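Local coordinates for aminotransferase TlmJ (Streptoalloteichus hindustanus, PDB 5UID), which probably transfers amino groups with the help of pyridoxal 5'-phosphate, as a member of the DegT/DnrJ/EryC1 aminotransferase family, at residues A[86-91]-A[337-342]; A[129-134]-A[139-144]; A[56-61]-A[65-70]; A[69-74]-A[202-207]; A[314-319]-A[354-359]. All coordinates share one frame; numbering follows the deposited sequence.

Interaction 1 (A[86-91]-A[337-342]); sequences SFVGAA and SAYGHE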
# COMPACT_ATOMS: atom_id res chain seq x y z
N SER A 86 15.08 0.91 -15.97
CA SER A 86 14.57 1.27 -14.65
C SER A 86 13.21 0.60 -14.45
O SER A 86 12.55 0.19 -15.41
CB SER A 86 14.44 2.79 -14.47
OG SER A 86 15.71 3.42 -14.48
N PHE A 87 12.81 0.50 -13.19
CA PHE A 87 11.50 -0.04 -12.87
C PHE A 87 10.42 0.92 -13.34
O PHE A 87 10.57 2.14 -13.25
CB PHE A 87 11.38 -0.29 -11.37
CG PHE A 87 10.06 -0.85 -10.95
CD1 PHE A 87 9.69 -2.14 -11.32
CD2 PHE A 87 9.18 -0.10 -10.19
CE1 PHE A 87 8.46 -2.66 -10.94
CE2 PHE A 87 7.95 -0.61 -9.80
CZ PHE A 87 7.60 -1.89 -10.18
N VAL A 88 9.31 0.35 -13.84
CA VAL A 88 8.25 1.17 -14.43
C VAL A 88 7.68 2.15 -13.41
O VAL A 88 7.28 3.26 -13.76
CB VAL A 88 7.16 0.26 -15.03
CG1 VAL A 88 6.56 -0.64 -13.96
CG2 VAL A 88 6.08 1.10 -15.70
N GLY A 89 7.65 1.76 -12.13
CA GLY A 89 7.11 2.64 -11.11
C GLY A 89 7.94 3.89 -10.89
O GLY A 89 7.41 4.92 -10.47
N ALA A 90 9.24 3.82 -11.18
CA ALA A 90 10.08 5.00 -11.07
C ALA A 90 9.72 6.04 -12.12
O ALA A 90 9.65 7.24 -11.82
CB ALA A 90 11.56 4.62 -11.18
N ALA A 91 9.48 5.61 -13.35
CA ALA A 91 9.08 6.54 -14.40
C ALA A 91 7.66 7.05 -14.17
O ALA A 91 7.37 8.22 -14.44
CB ALA A 91 9.21 5.89 -15.77
N SER A 337 5.74 4.02 -25.31
CA SER A 337 5.27 5.24 -25.94
C SER A 337 4.58 6.20 -24.97
O SER A 337 4.37 7.36 -25.32
CB SER A 337 4.31 4.90 -27.09
OG SER A 337 3.25 4.08 -26.63
N ALA A 338 4.22 5.74 -23.77
CA ALA A 338 3.48 6.60 -22.85
C ALA A 338 4.33 7.76 -22.34
O ALA A 338 3.78 8.82 -22.01
CB ALA A 338 2.94 5.78 -21.68
N TYR A 339 5.65 7.59 -22.28
CA TYR A 339 6.53 8.60 -21.71
C TYR A 339 7.01 9.62 -22.73
O TYR A 339 8.08 10.22 -22.55
CB TYR A 339 7.72 7.93 -21.02
CG TYR A 339 7.32 6.87 -20.02
CD1 TYR A 339 6.63 7.21 -18.86
CD2 TYR A 339 7.63 5.53 -20.23
CE1 TYR A 339 6.26 6.24 -17.95
CE2 TYR A 339 7.27 4.56 -19.32
CZ TYR A 339 6.58 4.92 -18.18
OH TYR A 339 6.22 3.95 -17.27
N GLY A 340 6.26 9.83 -23.81
CA GLY A 340 6.61 10.84 -24.78
C GLY A 340 7.69 10.38 -25.74
O GLY A 340 8.19 9.26 -25.69
N HIS A 341 8.05 11.30 -26.64
CA HIS A 341 9.03 10.99 -27.68
C HIS A 341 10.43 10.89 -27.07
O HIS A 341 10.93 11.86 -26.48
CB HIS A 341 9.00 12.07 -28.77
N GLU A 342 11.04 9.72 -27.20
CA GLU A 342 12.42 9.50 -26.79
C GLU A 342 13.28 9.23 -28.01
O GLU A 342 12.78 8.94 -29.10
CB GLU A 342 12.52 8.33 -25.80
CG GLU A 342 11.58 8.43 -24.60
CD GLU A 342 12.00 9.49 -23.60
OE1 GLU A 342 13.19 9.89 -23.61
OE2 GLU A 342 11.15 9.92 -22.79

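Interaction 2 (A[129-134]-A[139-144]); sequences VVVLHY and GDLVAI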
# COMPACT_ATOMS: atom_id res chain seq x y z
N VAL A 129 17.70 12.90 -10.20
CA VAL A 129 18.24 11.75 -10.92
C VAL A 129 17.88 10.50 -10.12
O VAL A 129 18.08 10.46 -8.90
CB VAL A 129 19.76 11.85 -11.11
CG1 VAL A 129 20.31 10.57 -11.72
CG2 VAL A 129 20.11 13.05 -11.99
N VAL A 130 17.34 9.50 -10.81
CA VAL A 130 16.99 8.22 -10.20
C VAL A 130 17.85 7.14 -10.84
O VAL A 130 17.94 7.06 -12.07
CB VAL A 130 15.49 7.90 -10.36
CG1 VAL A 130 15.16 6.58 -9.68
CG2 VAL A 130 14.64 9.02 -9.79
N VAL A 131 18.48 6.32 -10.00
CA VAL A 131 19.31 5.23 -10.48
C VAL A 131 19.02 4.00 -9.63
O VAL A 131 18.59 4.10 -8.47
CB VAL A 131 20.81 5.60 -10.43
CG1 VAL A 131 21.34 5.58 -9.01
CG2 VAL A 131 21.63 4.70 -11.34
N LEU A 132 19.23 2.82 -10.21
CA LEU A 132 19.19 1.57 -9.48
C LEU A 132 20.57 0.92 -9.54
O LEU A 132 21.51 1.45 -10.13
CB LEU A 132 18.10 0.63 -10.02
CG LEU A 132 17.99 0.31 -11.51
CD1 LEU A 132 19.02 -0.73 -11.96
CD2 LEU A 132 16.58 -0.16 -11.83
N HIS A 133 20.69 -0.24 -8.90
CA HIS A 133 21.94 -0.99 -8.81
C HIS A 133 21.68 -2.35 -9.44
O HIS A 133 21.35 -3.31 -8.73
CB HIS A 133 22.41 -1.10 -7.36
CG HIS A 133 22.21 0.15 -6.56
ND1 HIS A 133 21.10 0.36 -5.78
CD2 HIS A 133 22.98 1.26 -6.44
CE1 HIS A 133 21.19 1.54 -5.19
NE2 HIS A 133 22.32 2.11 -5.58
N TYR A 134 21.84 -2.44 -10.76
CA TYR A 134 21.31 -3.58 -11.50
C TYR A 134 21.86 -4.90 -10.96
O TYR A 134 23.07 -5.09 -10.88
CB TYR A 134 21.63 -3.45 -12.99
CG TYR A 134 20.94 -4.53 -13.80
CD1 TYR A 134 19.65 -4.35 -14.26
CD2 TYR A 134 21.57 -5.74 -14.06
CE1 TYR A 134 19.00 -5.34 -14.99
CE2 TYR A 134 20.94 -6.73 -14.78
CZ TYR A 134 19.65 -6.53 -15.24
OH TYR A 134 19.02 -7.51 -15.96
N GLY A 139 27.57 -0.49 -9.50
CA GLY A 139 27.86 0.21 -10.74
C GLY A 139 28.69 1.46 -10.52
O GLY A 139 29.55 1.53 -9.65
N ASP A 140 28.41 2.48 -11.34
CA ASP A 140 29.10 3.76 -11.27
C ASP A 140 28.47 4.70 -10.25
O ASP A 140 28.43 5.92 -10.45
CB ASP A 140 29.13 4.41 -12.65
CG ASP A 140 30.35 5.28 -12.87
OD1 ASP A 140 31.32 5.13 -12.11
OD2 ASP A 140 30.33 6.11 -13.80
N LEU A 141 27.98 4.14 -9.14
CA LEU A 141 27.18 4.92 -8.19
C LEU A 141 27.96 6.10 -7.61
O LEU A 141 27.41 7.19 -7.44
CB LEU A 141 26.68 4.01 -7.06
CG LEU A 141 25.93 4.70 -5.92
CD1 LEU A 141 24.68 5.40 -6.43
CD2 LEU A 141 25.59 3.70 -4.83
N VAL A 142 29.25 5.90 -7.31
CA VAL A 142 30.03 6.95 -6.66
C VAL A 142 30.21 8.14 -7.60
O VAL A 142 30.00 9.29 -7.21
CB VAL A 142 31.38 6.40 -6.18
CG1 VAL A 142 32.28 7.54 -5.69
CG2 VAL A 142 31.18 5.38 -5.08
N ALA A 143 30.59 7.88 -8.85
CA ALA A 143 30.76 8.97 -9.80
C ALA A 143 29.43 9.63 -10.13
O ALA A 143 29.37 10.85 -10.32
CB ALA A 143 31.43 8.46 -11.08
N ILE A 144 28.35 8.85 -10.19
CA ILE A 144 27.02 9.41 -10.43
C ILE A 144 26.63 10.34 -9.29
O ILE A 144 26.16 11.46 -9.52
CB ILE A 144 25.99 8.29 -10.63
CG1 ILE A 144 26.23 7.58 -11.97
CG2 ILE A 144 24.57 8.84 -10.55
CD1 ILE A 144 25.39 6.33 -12.16

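Interaction 3 (A[56-61]-A[65-70]); sequences VSVSCC and LFLSME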
# COMPACT_ATOMS: atom_id res chain seq x y z
N VAL A 56 12.29 5.85 7.14
CA VAL A 56 10.84 5.90 7.23
C VAL A 56 10.27 4.68 6.52
O VAL A 56 10.50 4.48 5.32
CB VAL A 56 10.26 7.18 6.61
CG1 VAL A 56 8.74 7.20 6.75
CG2 VAL A 56 10.87 8.42 7.26
N SER A 57 9.50 3.87 7.25
CA SER A 57 8.83 2.72 6.67
C SER A 57 7.64 3.16 5.83
O SER A 57 6.91 4.08 6.20
CB SER A 57 8.37 1.77 7.78
OG SER A 57 7.66 0.66 7.24
N VAL A 58 7.46 2.51 4.68
CA VAL A 58 6.35 2.80 3.77
C VAL A 58 5.75 1.49 3.28
O VAL A 58 6.26 0.40 3.56
CB VAL A 58 6.77 3.68 2.58
CG1 VAL A 58 7.07 5.10 3.05
CG2 VAL A 58 7.97 3.08 1.86
N SER A 59 4.66 1.61 2.52
CA SER A 59 3.89 0.43 2.12
C SER A 59 4.63 -0.40 1.08
O SER A 59 4.53 -1.63 1.07
CB SER A 59 2.52 0.85 1.59
OG SER A 59 2.67 1.74 0.49
N CYS A 60 5.37 0.25 0.19
CA CYS A 60 6.11 -0.45 -0.86
C CYS A 60 7.11 0.52 -1.48
O CYS A 60 7.10 1.72 -1.18
CB CYS A 60 5.17 -1.02 -1.93
SG CYS A 60 4.25 0.23 -2.84
N CYS A 61 7.97 -0.01 -2.35
CA CYS A 61 9.01 0.82 -2.95
C CYS A 61 8.42 1.80 -3.95
O CYS A 61 8.85 2.96 -4.01
CB CYS A 61 10.06 -0.06 -3.63
SG CYS A 61 11.46 0.86 -4.32
N LEU A 65 8.90 5.71 -4.10
CA LEU A 65 9.37 6.48 -5.24
C LEU A 65 8.42 7.64 -5.55
O LEU A 65 8.87 8.76 -5.82
CB LEU A 65 9.52 5.57 -6.46
CG LEU A 65 10.67 4.56 -6.43
CD1 LEU A 65 10.49 3.49 -7.50
CD2 LEU A 65 12.02 5.25 -6.61
N PHE A 66 7.11 7.38 -5.52
CA PHE A 66 6.14 8.46 -5.73
C PHE A 66 6.28 9.54 -4.66
O PHE A 66 6.22 10.74 -4.97
CB PHE A 66 4.72 7.90 -5.72
CG PHE A 66 4.22 7.47 -7.07
CD1 PHE A 66 4.66 6.29 -7.65
CD2 PHE A 66 3.30 8.25 -7.76
CE1 PHE A 66 4.20 5.90 -8.89
CE2 PHE A 66 2.83 7.86 -9.00
CZ PHE A 66 3.28 6.68 -9.57
N LEU A 67 6.48 9.14 -3.40
CA LEU A 67 6.61 10.12 -2.33
C LEU A 67 7.85 10.99 -2.53
O LEU A 67 7.80 12.20 -2.30
CB LEU A 67 6.68 9.42 -0.97
CG LEU A 67 5.39 8.79 -0.44
CD1 LEU A 67 5.66 8.02 0.84
CD2 LEU A 67 4.33 9.86 -0.22
N SER A 68 8.96 10.39 -2.96
CA SER A 68 10.19 11.16 -3.11
C SER A 68 10.03 12.23 -4.19
O SER A 68 10.52 13.36 -4.03
CB SER A 68 11.36 10.24 -3.43
OG SER A 68 11.22 9.65 -4.71
N MSE A 69 9.35 11.91 -5.28
CA MSE A 69 9.10 12.89 -6.34
C MSE A 69 8.17 13.99 -5.84
O MSE A 69 8.26 15.13 -6.28
CB MSE A 69 8.52 12.21 -7.58
CG MSE A 69 9.48 11.25 -8.28
SE MSE A 69 11.16 12.10 -8.83
CE MSE A 69 12.39 11.09 -7.70
N GLU A 70 7.27 13.64 -4.92
CA GLU A 70 6.41 14.64 -4.31
C GLU A 70 7.20 15.54 -3.36
O GLU A 70 7.10 16.77 -3.42
CB GLU A 70 5.25 13.97 -3.56
CG GLU A 70 4.26 13.26 -4.46
CD GLU A 70 3.22 12.48 -3.68
OE1 GLU A 70 3.16 12.63 -2.44
OE2 GLU A 70 2.45 11.71 -4.30

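Interaction 4 (A[69-74]-A[202-207]); sequences MELLGV and PELAER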
# COMPACT_ATOMS: atom_id res chain seq x y z
N MSE A 69 9.35 11.91 -5.28
CA MSE A 69 9.10 12.89 -6.34
C MSE A 69 8.17 13.99 -5.84
O MSE A 69 8.26 15.13 -6.28
CB MSE A 69 8.52 12.21 -7.58
CG MSE A 69 9.48 11.25 -8.28
SE MSE A 69 11.16 12.10 -8.83
CE MSE A 69 12.39 11.09 -7.70
N GLU A 70 7.27 13.64 -4.92
CA GLU A 70 6.41 14.64 -4.31
C GLU A 70 7.20 15.54 -3.36
O GLU A 70 7.10 16.77 -3.42
CB GLU A 70 5.25 13.97 -3.56
CG GLU A 70 4.26 13.26 -4.46
CD GLU A 70 3.22 12.48 -3.68
OE1 GLU A 70 3.16 12.63 -2.44
OE2 GLU A 70 2.45 11.71 -4.30
N LEU A 71 8.01 14.93 -2.49
CA LEU A 71 8.77 15.71 -1.52
C LEU A 71 9.78 16.63 -2.20
O LEU A 71 10.02 17.75 -1.74
CB LEU A 71 9.47 14.77 -0.53
CG LEU A 71 8.54 13.96 0.36
CD1 LEU A 71 9.30 12.85 1.06
CD2 LEU A 71 7.86 14.86 1.39
N LEU A 72 10.38 16.17 -3.30
CA LEU A 72 11.34 16.99 -4.02
C LEU A 72 10.68 18.11 -4.81
O LEU A 72 11.36 19.04 -5.24
CB LEU A 72 12.19 16.12 -4.95
CG LEU A 72 13.16 15.15 -4.26
CD1 LEU A 72 13.83 14.26 -5.29
CD2 LEU A 72 14.20 15.92 -3.47
N GLY A 73 9.37 18.03 -5.02
CA GLY A 73 8.65 19.11 -5.67
C GLY A 73 8.75 19.14 -7.18
O GLY A 73 8.65 20.21 -7.77
N VAL A 74 8.94 17.98 -7.82
CA VAL A 74 8.96 17.95 -9.28
C VAL A 74 7.55 18.16 -9.81
O VAL A 74 6.56 17.80 -9.16
CB VAL A 74 9.57 16.64 -9.80
CG1 VAL A 74 10.93 16.39 -9.15
CG2 VAL A 74 8.64 15.47 -9.55
N PRO A 202 17.38 14.88 7.70
CA PRO A 202 16.38 14.42 8.67
C PRO A 202 15.08 15.20 8.63
O PRO A 202 14.01 14.62 8.89
CB PRO A 202 17.09 14.59 10.02
CG PRO A 202 18.12 15.63 9.77
CD PRO A 202 18.58 15.42 8.36
N GLU A 203 15.12 16.49 8.31
CA GLU A 203 13.89 17.26 8.21
C GLU A 203 13.02 16.78 7.06
O GLU A 203 11.79 16.82 7.15
CB GLU A 203 14.20 18.75 8.06
CG GLU A 203 14.66 19.43 9.34
CD GLU A 203 14.83 20.93 9.19
OE1 GLU A 203 14.82 21.42 8.04
OE2 GLU A 203 14.99 21.62 10.22
N LEU A 204 13.64 16.32 5.97
CA LEU A 204 12.86 15.75 4.88
C LEU A 204 12.23 14.42 5.27
O LEU A 204 11.14 14.09 4.80
CB LEU A 204 13.74 15.59 3.64
CG LEU A 204 12.98 15.38 2.32
CD1 LEU A 204 11.95 16.48 2.13
CD2 LEU A 204 13.96 15.33 1.15
N ALA A 205 12.90 13.66 6.14
CA ALA A 205 12.30 12.44 6.67
C ALA A 205 11.09 12.75 7.54
O ALA A 205 10.10 12.01 7.53
CB ALA A 205 13.33 11.64 7.47
N GLU A 206 11.14 13.85 8.29
CA GLU A 206 9.99 14.26 9.09
C GLU A 206 8.80 14.60 8.21
O GLU A 206 7.65 14.28 8.54
CB GLU A 206 10.35 15.44 9.99
CG GLU A 206 11.49 15.17 10.95
CD GLU A 206 11.84 16.38 11.80
OE1 GLU A 206 10.92 17.15 12.15
OE2 GLU A 206 13.03 16.57 12.12
N ARG A 207 9.05 15.25 7.07
CA ARG A 207 7.98 15.53 6.12
C ARG A 207 7.41 14.24 5.54
O ARG A 207 6.19 14.12 5.35
CB ARG A 207 8.48 16.43 4.99
CG ARG A 207 8.86 17.84 5.40
CD ARG A 207 9.26 18.64 4.17
NE ARG A 207 8.20 18.62 3.16
CZ ARG A 207 8.40 18.86 1.87
NH1 ARG A 207 9.62 19.13 1.42
NH2 ARG A 207 7.38 18.81 1.02

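Interaction 5 (A[314-319]-A[354-359]); sequences AMARRL and ETLCLP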
# COMPACT_ATOMS: atom_id res chain seq x y z
N ALA A 314 14.69 -17.72 -28.30
CA ALA A 314 14.63 -19.17 -28.45
C ALA A 314 15.20 -19.87 -27.23
O ALA A 314 14.76 -20.98 -26.88
CB ALA A 314 15.37 -19.60 -29.71
N MSE A 315 16.17 -19.25 -26.56
CA MSE A 315 16.75 -19.81 -25.35
C MSE A 315 15.74 -19.84 -24.21
O MSE A 315 15.62 -20.84 -23.50
CB MSE A 315 17.98 -19.01 -24.92
CG MSE A 315 18.74 -19.64 -23.78
SE MSE A 315 19.61 -21.29 -24.34
CE MSE A 315 19.82 -22.09 -22.60
N ALA A 316 15.01 -18.74 -24.04
CA ALA A 316 14.00 -18.67 -22.99
C ALA A 316 12.85 -19.65 -23.26
O ALA A 316 12.33 -20.26 -22.32
CB ALA A 316 13.47 -17.24 -22.86
N ARG A 317 12.47 -19.81 -24.53
CA ARG A 317 11.43 -20.77 -24.87
C ARG A 317 11.89 -22.20 -24.58
O ARG A 317 11.12 -23.02 -24.07
CB ARG A 317 11.03 -20.63 -26.34
CG ARG A 317 10.09 -19.47 -26.63
CD ARG A 317 10.48 -18.76 -27.92
NE ARG A 317 10.68 -19.69 -29.03
CZ ARG A 317 11.26 -19.36 -30.18
NH1 ARG A 317 11.41 -20.27 -31.13
NH2 ARG A 317 11.71 -18.13 -30.37
N ARG A 318 13.14 -22.51 -24.92
CA ARG A 318 13.67 -23.85 -24.68
C ARG A 318 13.78 -24.13 -23.18
O ARG A 318 13.36 -25.19 -22.71
CB ARG A 318 15.03 -24.01 -25.36
CG ARG A 318 15.64 -25.39 -25.19
CD ARG A 318 17.02 -25.45 -25.81
NE ARG A 318 17.68 -26.73 -25.56
CZ ARG A 318 17.72 -27.74 -26.42
NH1 ARG A 318 17.15 -27.62 -27.61
NH2 ARG A 318 18.34 -28.87 -26.09
N LEU A 319 14.34 -23.18 -22.43
CA LEU A 319 14.47 -23.36 -20.98
C LEU A 319 13.11 -23.52 -20.32
O LEU A 319 12.95 -24.33 -19.40
CB LEU A 319 15.23 -22.18 -20.37
CG LEU A 319 16.71 -22.14 -20.74
CD1 LEU A 319 17.40 -20.94 -20.12
CD2 LEU A 319 17.39 -23.42 -20.31
N GLU A 354 19.69 -8.93 -25.85
CA GLU A 354 20.76 -9.90 -25.66
C GLU A 354 20.84 -10.48 -24.26
O GLU A 354 21.60 -11.43 -24.06
CB GLU A 354 22.11 -9.26 -26.02
CG GLU A 354 22.23 -8.84 -27.47
CD GLU A 354 23.59 -8.24 -27.79
OE1 GLU A 354 24.39 -8.03 -26.85
OE2 GLU A 354 23.87 -8.00 -28.99
N THR A 355 20.09 -9.95 -23.30
CA THR A 355 20.24 -10.34 -21.91
C THR A 355 19.12 -11.29 -21.50
O THR A 355 17.97 -11.13 -21.91
CB THR A 355 20.24 -9.11 -21.00
OG1 THR A 355 21.11 -8.11 -21.55
CG2 THR A 355 20.73 -9.48 -19.60
N LEU A 356 19.48 -12.29 -20.69
CA LEU A 356 18.52 -13.21 -20.11
C LEU A 356 18.92 -13.45 -18.66
O LEU A 356 20.09 -13.67 -18.36
CB LEU A 356 18.48 -14.54 -20.87
CG LEU A 356 17.34 -15.49 -20.50
CD1 LEU A 356 16.01 -14.90 -20.93
CD2 LEU A 356 17.55 -16.87 -21.13
N CYS A 357 17.94 -13.38 -17.76
CA CYS A 357 18.17 -13.54 -16.33
C CYS A 357 17.84 -14.97 -15.91
O CYS A 357 16.73 -15.45 -16.17
CB CYS A 357 17.34 -12.54 -15.53
SG CYS A 357 17.67 -10.81 -15.96
N LEU A 358 18.79 -15.63 -15.26
CA LEU A 358 18.66 -17.01 -14.82
C LEU A 358 18.19 -17.07 -13.37
O LEU A 358 18.38 -16.11 -12.61
CB LEU A 358 20.00 -17.74 -14.96
CG LEU A 358 20.68 -17.71 -16.33
CD1 LEU A 358 21.94 -18.56 -16.30
CD2 LEU A 358 19.73 -18.17 -17.43
N PRO A 359 17.57 -18.17 -12.97
CA PRO A 359 17.11 -18.30 -11.57
C PRO A 359 18.24 -18.04 -10.58
O PRO A 359 19.32 -18.62 -10.67
CB PRO A 359 16.62 -19.75 -11.50
CG PRO A 359 16.20 -20.07 -12.89
CD PRO A 359 17.17 -19.33 -13.78

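Interaction 1 (A[86-91]-A[337-342])
Tyr339 lays its ring against Ala91 and brings its hydroxyl up to Val88, and these three residues make the whole contact. Ala91 CB sits over one face of the ring, 4.0 Å from its centroid, a CH-pi contact, and its nearest ring atom is Tyr339 CE1 at 3.7 Å. One turn back on helix 88-95, the CG2 methyl of Val88 packs against Tyr339 OH at 3.3 Å, the two side chains set nearly square to one another. With CG anti to its own carbonyl carbon (chi1 -53°), Tyr339 sends the ring inward from its loop. The hydroxyl is hydrogen-bonded to Asn92 OD1, and Leu333 packs on both Ala91 and the tyrosine. This buried end contrasts with the rest of the loop: Ser337, Gly340 and His341 are exposed, and the histidine ring could not be modelled. Val238 of the second subunit packs on Tyr339, and Phe236 of that subunit packs on Val88. A leucine in place of Tyr339 would probably leave Asn92 OD1 without this hydroxyl partner and Ala91 without an aromatic face to rest on. The chemistry is thus apolar along the ring and polar at its tip, so a buried hydroxyl finds its polar partner in Asn92 within otherwise apolar packing, part of it from the second subunit.

Interaction 2 (A[129-134]-A[139-144])
Val131 on strand 126-132 and His133, two residues further along the chain, meet the first turn of helix 141-151. Starting from the beginning of the segment, Val129 points toward the helix without touching its first turn, while Val130 belongs to the other side of the strand, packing on Val80 and Leu82. Val131 is the first to touch, and it splits its two methyls between two helix residues. Its CG1 meets Leu141 CD1 at 4.2 Å; its CG2, anti to the backbone N, meets Ile144 CD1, also at 4.2 Å. Ile144 reaches there with its CG1 branch extended (chi2 171°), so that the terminal methyl is what arrives at the valine. Leu132 turns away from the helix. At His133 the character changes: the imidazole comes obliquely to the CD2 methyl of Leu141, with NE2 of His133 the nearest ring atom at 3.7 Å and CD2 of the same ring at 3.9 Å. That nitrogen is hydrogen-bonded to Glu157 OE2, a link likely to limit turning of the ring beside the leucine. Tyr134 ends the segment with its ring leading away, edge-to-face with Trp304.

Leu141 and Ile144 are one turn apart, so one face of the helix's first turn rests on Val131 and His133. The helix follows strand 126-132 and leads into strand 155-158, a beta-alpha-beta unit whose strands lie side by side and parallel; Glu157 of the second strand also touches Leu141, and helix 115-119 flanks the group through Val118 on Val129 and Ala115 on Ala143.

Interaction 3 (A[56-61]-A[65-70])
Leu65 joins Cys61 through both backbone and side chain, one helical turn apart at the start of helix 61-72. The bond runs from Leu65 N to Cys61 O at 2.8 Å, with an N-H...O angle of 145°, the donor lying nearly on the extension of the carbonyl bond. Followed outward, Leu65 keeps close to that same oxygen: its CB lies 3.6 Å from Cys61 O and its CG 3.4 Å, the side chain leaning back over the carbonyl because CG stands beside the backbone N (chi1 -70°). At the tip, CD1 of Leu65 is still 3.9 Å from Cys61 O and packs on Cys61 SG at 4.2 Å, and the side chain also touches Asp158 and Ala90. The carbonyl of Leu65 is gripped twice in its turn, by Met69 N and by the hydroxyl of Ser68, whose OG donates to Leu65 O at 2.7 Å; both donors come from the same face of the carbonyl plane.

The other meeting is between strand and helix. Val58 CG1 and Leu67 CD1 touch at 3.9 Å as their side chains run antiparallel alongside one another. Leu67 also packs on Leu211, and Val56, two residues before Val58, on Ala205 of that same helix 202-212.

The segment 56-61 thus passes from strand 55-58, through a short loop with Cys60 as N-cap, into the helix. Cys61 N, in the helix's first turn, is hydrogen-bonded to the phosphate oxygen OP2 of the lysine-linked cofactor at position 187. A helix N-terminus set against the phosphate is the arrangement familiar from fold-type I pyridoxal-phosphate enzymes.

Interaction 4 (A[69-74]-A[202-207])
Leu71 has its CG anti to the carbonyl carbon (chi1 -65°) and reaches out between Leu204 and Arg207, while Arg207 is bent at chi3 (54°) so that its guanidinium swings back over the leucine. From these two shapes follows an arrangement in which the side chains of Leu71 and Arg207 lie side by side, pointing opposite ways. The CD2 methyl of Leu71 touches Arg207 CB at 4.0 Å and, further out, sits over one face of the guanidinium, 3.9 Å above its plane and toward the rim. From there NH1 of Arg207 makes a weak hydrogen bond to Leu71 O, a carbonyl near the C-terminal end of helix 61-72; the bond is 3.5 Å long with an N-H...O angle of 134°. At the base of the leucine, Leu71 CB meets Leu204 CD1 at 4.0 Å.

The apolar pair is the inner part of the contact, where Phe199 of strand 195-199 packs on both leucines and Leu211 on Leu71. Arg207 lies at the exposed margin. Just beyond Leu71, Gly73 with its positive phi ends helix 61-72 in a Schellman motif. The contact is helix-helix packing over the sheet, joining helix 61-72 to helix 202-212, both of them elements of the large aminotransferase domain.

Interaction 5 (A[314-319]-A[354-359])
A helix packed on a small antiparallel sheet, in the C-terminal part of this aminotransferase chain, is the setting: helix 309-321 lies against strand 355-358, which pairs with strand 303-306. The short segments run nearly in the same direction, 24° apart, with their axes 10.0 Å from each other at closest approach. Leu356 does all the bridging from the strand. It extends with CG anti to the backbone N (chi1 -169°), which carries both of its methyls to the helix, and the two then divide the work. CD1 of Leu356 meets Ala316 CB at 4.0 Å, while the CD2 methyl faces two partners. One is Met315, a selenomethionine whose CG comes within 4.0 Å of Leu356 CD2, the two side chains roughly perpendicular. Because its chain bends at chi2 (69°), Met315 offers this methylene to the leucine rather than its selenium. Next to Leu356, the backbone oxygen Thr355 O is hydrogen-bonded to Arg312, earlier on the same helix.

Thr326 touches Ala316, Leu319 and Leu356 alike, adding to the packing around the buried leucine. Trp233 of the second subunit packs on Ala316, so the dimer partner also reaches this part of the fold. The second partner of the CD2 methyl is Leu319, one turn on from Met315: Leu319 CD1 lies 4.2 Å from Leu356 CD2.

Along the chain interaction 3 comes first, its helix 61-72 running straight on into interaction 4; these two centres are only 10 Å apart. Interaction 2 lies later, on strand 126-132 of the same seven-stranded sheet as strand 55-58, and the selenomethionine Met69, common to interactions 3 and 4, reaches Val130 through its CE. Interaction 1 joins helix 88-95 to a loop 246 residues further on and touches both interaction 2, through Leu132, and interaction 3, through Leu65 and Phe66. Interaction 5 is about 40 Å from interaction 4, centre to centre, and about 26 Å from interaction 2, which it touches through Cys357 and Tyr134. The sheet core is thereby tied to the C-terminal part of the chain.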